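Local coordinates for protein GDP-perosamine synthase (Caulobacter crescentus, PDB 3BN1) that catalyses the pyridoxal phosphate-dependent transfer of an amino group from L-glutamate to GDP-4-keto-6-deoxy-D-mannose, making GDP-perosamine for the lipopolysaccharide O-antigen, at residues V53-A58 with N201-A206; A65-L70 with F230-T235. All blocks are in the same frame, centred on the assembly; numbering follows the deposited sequence.

Contact 1: residues V53-A58 with N201-A206; sequences VKHAIA and NDDDLA
The carboxylate oxygen OD1 of D203 is gripped by two side chains of the 53-58 segment at once. K54 NZ forms a salt bridge to it at 2.7 Å, arriving on the syn side, while H55 NE2 donates to the same oxygen over 2.9 Å from the anti side. The two donors come from opposite faces of the carboxylate plane; D203 OD1 lies squarely in the plane of the imidazole, and ring and carboxylate stand nearly perpendicular, 83° apart.

K54 NZ has a second acceptor, the backbone oxygen of N201, 2.9 Å away and almost in line with its C=O. A bend at the outer end of the lysine chain, with chi3 nearly eclipsed at 9°, brings NZ to both acceptors. N201 answers with its own side chain: OD1 accepts from the backbone N of K54 at 2.7 Å, and its amide lies across V53.

Beneath this polar layer, A206 CB sits over one face of the H55 ring as a CH-pi contact, 3.8 Å from the centroid, and lies 3.9 Å from I57 CD1. K54 CB lies against the other face.

D202 caps the start of the helix, its OD2 accepting from L205 N at 2.6 Å. Further out, backbone bonds of H55 to T200 and of I57 to I198 pair strand 55-59 with strand 196-200. Here the edge strand of the large mixed sheet of an aspartate aminotransferase-type fold meets the turn by which its antiparallel neighbour enters helix 203-213.

Contact 2: residues A65-L70 with F230-T235; sequences ALHLAL and FNYRMT. With ACT (acetate ion), chain E.
H67, F230 and Y232 form a buried aromatic cluster between helix 62-72 and the loop that leads into helix 236-247, in the large domain of this aminotransferase fold.

Its polar bond joins H67 ND1 to Y232 OH at 2.6 Å. Either atom could be the donor. The phenol oxygen lies in the plane of the imidazole and ND1 in that of the phenol, so the rings meet rim to rim with their planes turned 61° apart. CG of H67 is anti to its backbone nitrogen (chi1 -177°), which carries the imidazole outward from the helix to the phenol.

Among the ring contacts, F230 meets H67 obliquely, neither stacked nor edge-to-face, their planes 53° apart, with CE1 of the phenylalanine 3.5 Å from CE1 of the histidine. F230 also lays its CB over the centre of the Y232 ring. Y97 extends the cluster, edge-to-face with H67 in the same chain, while Y97 of the second subunit meets the F230 ring.

Aliphatic packing comes from L68. Its CB approaches the edge of the Y232 ring, 4.0 Å from CD2, and its CD1 lies 4.3 Å from CD2 of F230.

Charged and amide groups of the loop face the dimer partner. N231 ND2 donates to the pyridoxal-phosphate-lysine side chain and to E194, both of the second subunit, so this loop helps to complete the neighbour's cofactor site. R233 NE makes a salt bridge with the same E194. The other two guanidinium nitrogens hold an acetate, probably from the crystallisation liquor: R233 NH1 to OXT at 3.0 Å and R233 NH2 to O at 2.7 Å.

In the fold
Contact 1 is partly buried, its K54-D203 end exposed and I57 and A206 inside; contact 2 is wholly buried. Their centres lie about 13 Å apart on the same side of the chain's centre. Strand 55-59 runs on into helix 62-72, so their first segments are successive elements; helix 203-213 borders both, I57 packing on M209 and L68 on L212. The two touch directly where A58 CB meets M234 CB at 3.8 Å. Chemistry follows place: a histidine bonds to a carboxylate beside an exposed lysine in contact 1, but to a phenol among aromatic rings in contact 2. Contact 1 stays within one subunit, whereas the loop of contact 2 reaches the second.

Contact 1: residues V53-A58 with N201-A206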
loop_
_atom_site.group_PDB
_atom_site.type_symbol
_atom_site.label_atom_id
_atom_site.label_comp_id
_atom_site.label_asym_id
_atom_site.label_seq_id
_atom_site.Cartn_x
_atom_site.Cartn_y
_atom_site.Cartn_z
ATOM N N VAL A 53 0.172 23.390 7.516
ATOM C CA VAL A 53 1.351 22.823 8.183
ATOM C C VAL A 53 2.482 22.843 7.190
ATOM O O VAL A 53 2.254 23.099 6.004
ATOM C CB VAL A 53 1.132 21.340 8.567
ATOM C CG1 VAL A 53 0.078 21.168 9.613
ATOM C CG2 VAL A 53 0.825 20.519 7.338
ATOM N N LYS A 54 3.693 22.540 7.655
ATOM C CA LYS A 54 4.830 22.519 6.749
ATOM C C LYS A 54 4.913 21.330 5.821
ATOM O O LYS A 54 5.235 21.485 4.627
ATOM C CB LYS A 54 6.153 22.773 7.473
ATOM C CG LYS A 54 5.989 23.891 8.538
ATOM C CD LYS A 54 7.200 24.274 9.312
ATOM C CE LYS A 54 8.484 23.648 8.801
ATOM N NZ LYS A 54 9.267 23.119 9.967
ATOM N N HIS A 55 4.610 20.144 6.335
ATOM C CA HIS A 55 4.790 18.986 5.476
ATOM C C HIS A 55 3.581 18.133 5.286
ATOM O O HIS A 55 2.784 17.960 6.204
ATOM C CB HIS A 55 5.846 18.089 6.085
ATOM C CG HIS A 55 7.042 18.825 6.598
ATOM N ND1 HIS A 55 8.059 19.250 5.769
ATOM C CD2 HIS A 55 7.404 19.176 7.858
ATOM C CE1 HIS A 55 8.971 19.885 6.491
ATOM N NE2 HIS A 55 8.614 19.820 7.763
ATOM N N ALA A 56 3.531 17.512 4.126
ATOM C CA ALA A 56 2.482 16.517 3.882
ATOM C C ALA A 56 3.136 15.407 3.048
ATOM O O ALA A 56 3.836 15.661 2.046
ATOM C CB ALA A 56 1.297 17.099 3.219
ATOM N N ILE A 57 2.972 14.189 3.531
ATOM C CA ILE A 57 3.544 12.975 2.940
ATOM C C ILE A 57 2.453 12.049 2.428
ATOM O O ILE A 57 1.709 11.450 3.210
ATOM C CB ILE A 57 4.434 12.241 4.018
ATOM C CG1 ILE A 57 5.614 13.105 4.531
ATOM C CG2 ILE A 57 5.067 10.952 3.407
ATOM C CD1 ILE A 57 5.325 14.083 5.720
ATOM N N ALA A 58 2.320 11.992 1.099
ATOM C CA ALA A 58 1.308 11.220 0.396
ATOM C C ALA A 58 1.661 9.734 0.458
ATOM O O ALA A 58 2.783 9.323 0.188
ATOM C CB ALA A 58 1.260 11.650 -1.038
ATOM N N ASN A 201 4.519 19.235 11.254
ATOM C CA ASN A 201 5.335 20.437 11.151
ATOM C C ASN A 201 6.805 20.128 11.393
ATOM O O ASN A 201 7.638 20.891 10.962
ATOM C CB ASN A 201 4.845 21.561 12.072
ATOM C CG ASN A 201 3.611 22.298 11.493
ATOM O OD1 ASN A 201 3.630 22.782 10.359
ATOM N ND2 ASN A 201 2.525 22.319 12.254
ATOM N N ASP A 202 7.121 18.992 12.028
ATOM C CA ASP A 202 8.486 18.613 12.382
ATOM C C ASP A 202 9.291 18.106 11.216
ATOM O O ASP A 202 8.936 17.108 10.597
ATOM C CB ASP A 202 8.498 17.565 13.457
ATOM C CG ASP A 202 9.909 17.190 13.861
ATOM O OD1 ASP A 202 10.518 17.996 14.584
ATOM O OD2 ASP A 202 10.398 16.123 13.423
ATOM N N ASP A 203 10.381 18.791 10.910
ATOM C CA ASP A 203 11.160 18.442 9.716
ATOM C C ASP A 203 11.777 17.074 9.815
ATOM O O ASP A 203 12.002 16.382 8.844
ATOM C CB ASP A 203 12.355 19.379 9.546
ATOM C CG ASP A 203 11.982 20.813 9.202
ATOM O OD1 ASP A 203 10.812 21.177 8.994
ATOM O OD2 ASP A 203 12.918 21.624 9.123
ATOM N N ASP A 204 12.190 16.689 10.993
ATOM C CA ASP A 204 12.886 15.440 11.005
ATOM C C ASP A 204 11.921 14.274 10.918
ATOM O O ASP A 204 12.255 13.224 10.371
ATOM C CB ASP A 204 13.762 15.388 12.256
ATOM C CG ASP A 204 15.024 16.291 12.157
ATOM O OD1 ASP A 204 15.118 17.189 11.286
ATOM O OD2 ASP A 204 15.957 16.117 12.975
ATOM N N LEU A 205 10.751 14.449 11.506
ATOM C CA LEU A 205 9.782 13.386 11.456
ATOM C C LEU A 205 9.368 13.262 10.008
ATOM O O LEU A 205 9.186 12.161 9.526
ATOM C CB LEU A 205 8.585 13.706 12.333
ATOM C CG LEU A 205 7.671 12.523 12.657
ATOM C CD1 LEU A 205 8.253 11.486 13.662
ATOM C CD2 LEU A 205 6.418 13.158 13.225
ATOM N N ALA A 206 9.203 14.381 9.309
ATOM C CA ALA A 206 8.770 14.259 7.941
ATOM C C ALA A 206 9.828 13.513 7.134
ATOM O O ALA A 206 9.497 12.707 6.267
ATOM C CB ALA A 206 8.484 15.640 7.324
#

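Contact 2: residues A65-L70 with F230-T235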
loop_
_atom_site.group_PDB
_atom_site.type_symbol
_atom_site.label_atom_id
_atom_site.label_comp_id
_atom_site.label_asym_id
_atom_site.label_seq_id
_atom_site.Cartn_x
_atom_site.Cartn_y
_atom_site.Cartn_z
ATOM N N ALA A 65 -0.595 5.003 6.140
ATOM C CA ALA A 65 -0.301 6.329 6.621
ATOM C C ALA A 65 -0.129 6.184 8.125
ATOM O O ALA A 65 0.888 6.594 8.709
ATOM C CB ALA A 65 -1.497 7.261 6.326
ATOM N N LEU A 66 -1.146 5.631 8.781
ATOM C CA LEU A 66 -1.006 5.469 10.208
ATOM C C LEU A 66 0.226 4.663 10.595
ATOM O O LEU A 66 1.006 5.051 11.458
ATOM C CB LEU A 66 -2.253 4.757 10.720
ATOM C CG LEU A 66 -3.430 5.718 10.885
ATOM C CD1 LEU A 66 -4.791 4.927 11.131
ATOM C CD2 LEU A 66 -3.161 6.710 12.019
ATOM N N HIS A 67 0.372 3.487 9.989
ATOM C CA HIS A 67 1.525 2.639 10.268
ATOM C C HIS A 67 2.808 3.442 10.071
ATOM O O HIS A 67 3.676 3.470 10.947
ATOM C CB HIS A 67 1.544 1.321 9.382
ATOM C CG HIS A 67 2.686 0.375 9.690
ATOM N ND1 HIS A 67 3.190 -0.532 8.775
ATOM C CD2 HIS A 67 3.390 0.169 10.838
ATOM C CE1 HIS A 67 4.177 -1.226 9.336
ATOM N NE2 HIS A 67 4.317 -0.817 10.588
ATOM N N LEU A 68 2.923 4.074 8.907
ATOM C CA LEU A 68 4.111 4.824 8.628
ATOM C C LEU A 68 4.386 5.882 9.712
ATOM O O LEU A 68 5.506 6.016 10.216
ATOM C CB LEU A 68 3.972 5.505 7.261
ATOM C CG LEU A 68 5.159 6.372 6.826
ATOM C CD1 LEU A 68 6.433 5.485 6.721
ATOM C CD2 LEU A 68 4.807 6.939 5.471
ATOM N N ALA A 69 3.388 6.695 10.054
ATOM C CA ALA A 69 3.655 7.761 11.038
ATOM C C ALA A 69 4.097 7.193 12.409
ATOM O O ALA A 69 4.977 7.733 13.110
ATOM C CB ALA A 69 2.369 8.603 11.184
ATOM N N LEU A 70 3.473 6.093 12.843
ATOM C CA LEU A 70 3.835 5.531 14.153
ATOM C C LEU A 70 5.287 5.055 14.110
ATOM O O LEU A 70 6.080 5.244 15.033
ATOM C CB LEU A 70 2.990 4.309 14.434
ATOM C CG LEU A 70 1.551 4.707 14.732
ATOM C CD1 LEU A 70 0.589 3.509 14.733
ATOM C CD2 LEU A 70 1.386 5.596 16.011
ATOM N N PHE A 230 9.229 0.510 3.791
ATOM C CA PHE A 230 7.990 -0.056 3.231
ATOM C C PHE A 230 7.749 0.502 1.867
ATOM O O PHE A 230 8.426 1.454 1.426
ATOM C CB PHE A 230 6.815 0.410 4.065
ATOM C CG PHE A 230 7.022 0.214 5.537
ATOM C CD1 PHE A 230 6.939 -1.056 6.070
ATOM C CD2 PHE A 230 7.302 1.304 6.399
ATOM C CE1 PHE A 230 7.131 -1.281 7.408
ATOM C CE2 PHE A 230 7.534 1.089 7.751
ATOM C CZ PHE A 230 7.462 -0.223 8.260
ATOM N N ASN A 231 6.745 -0.063 1.219
ATOM C CA ASN A 231 6.349 0.500 -0.076
ATOM C C ASN A 231 4.962 1.109 0.165
ATOM O O ASN A 231 3.922 0.456 0.002
ATOM C CB ASN A 231 6.356 -0.431 -1.319
ATOM C CG ASN A 231 5.924 0.318 -2.572
ATOM O OD1 ASN A 231 5.515 1.508 -2.485
ATOM N ND2 ASN A 231 5.915 -0.374 -3.732
ATOM N N TYR A 232 4.993 2.368 0.594
ATOM C CA TYR A 232 3.742 3.010 0.914
ATOM C C TYR A 232 3.549 4.270 0.084
ATOM O O TYR A 232 2.880 5.167 0.513
ATOM C CB TYR A 232 3.720 3.369 2.401
ATOM C CG TYR A 232 3.545 2.198 3.384
ATOM C CD1 TYR A 232 3.170 0.922 2.952
ATOM C CD2 TYR A 232 3.852 2.371 4.738
ATOM C CE1 TYR A 232 3.000 -0.134 3.869
ATOM C CE2 TYR A 232 3.649 1.361 5.661
ATOM C CZ TYR A 232 3.197 0.124 5.221
ATOM O OH TYR A 232 3.045 -0.839 6.165
ATOM N N ARG A 233 4.168 4.339 -1.081
ATOM C CA ARG A 233 4.094 5.547 -1.894
ATOM C C ARG A 233 2.787 5.674 -2.630
ATOM O O ARG A 233 2.260 4.690 -3.120
ATOM C CB ARG A 233 5.165 5.503 -2.987
ATOM C CG ARG A 233 6.536 5.259 -2.421
ATOM C CD ARG A 233 7.538 5.017 -3.566
ATOM N NE ARG A 233 7.404 3.680 -4.181
ATOM C CZ ARG A 233 8.389 2.776 -4.299
ATOM N NH1 ARG A 233 9.627 3.065 -3.888
ATOM N NH2 ARG A 233 8.170 1.593 -4.917
ATOM N N MET A 234 2.360 6.914 -2.851
ATOM C CA MET A 234 1.158 7.200 -3.637
ATOM C C MET A 234 1.550 7.278 -5.135
ATOM O O MET A 234 2.650 7.765 -5.452
ATOM C CB MET A 234 0.598 8.596 -3.258
ATOM C CG MET A 234 -0.741 8.841 -3.939
ATOM S SD MET A 234 -1.467 10.395 -3.483
ATOM C CE MET A 234 -2.243 10.015 -1.838
ATOM N N THR A 235 0.682 6.827 -6.048
ATOM C CA THR A 235 0.961 7.022 -7.459
ATOM C C THR A 235 0.652 8.477 -7.910
ATOM O O THR A 235 -0.125 9.223 -7.264
ATOM C CB THR A 235 0.125 6.120 -8.374
ATOM O OG1 THR A 235 -1.311 6.369 -8.224
ATOM C CG2 THR A 235 0.535 4.687 -8.159
HETATM C C ACT E . 10.797 -0.142 -5.585
HETATM O O ACT E . 9.736 -0.568 -5.041
HETATM O OXT ACT E . 11.349 1.040 -5.212
HETATM C CH3 ACT E . 11.493 -0.972 -6.628
#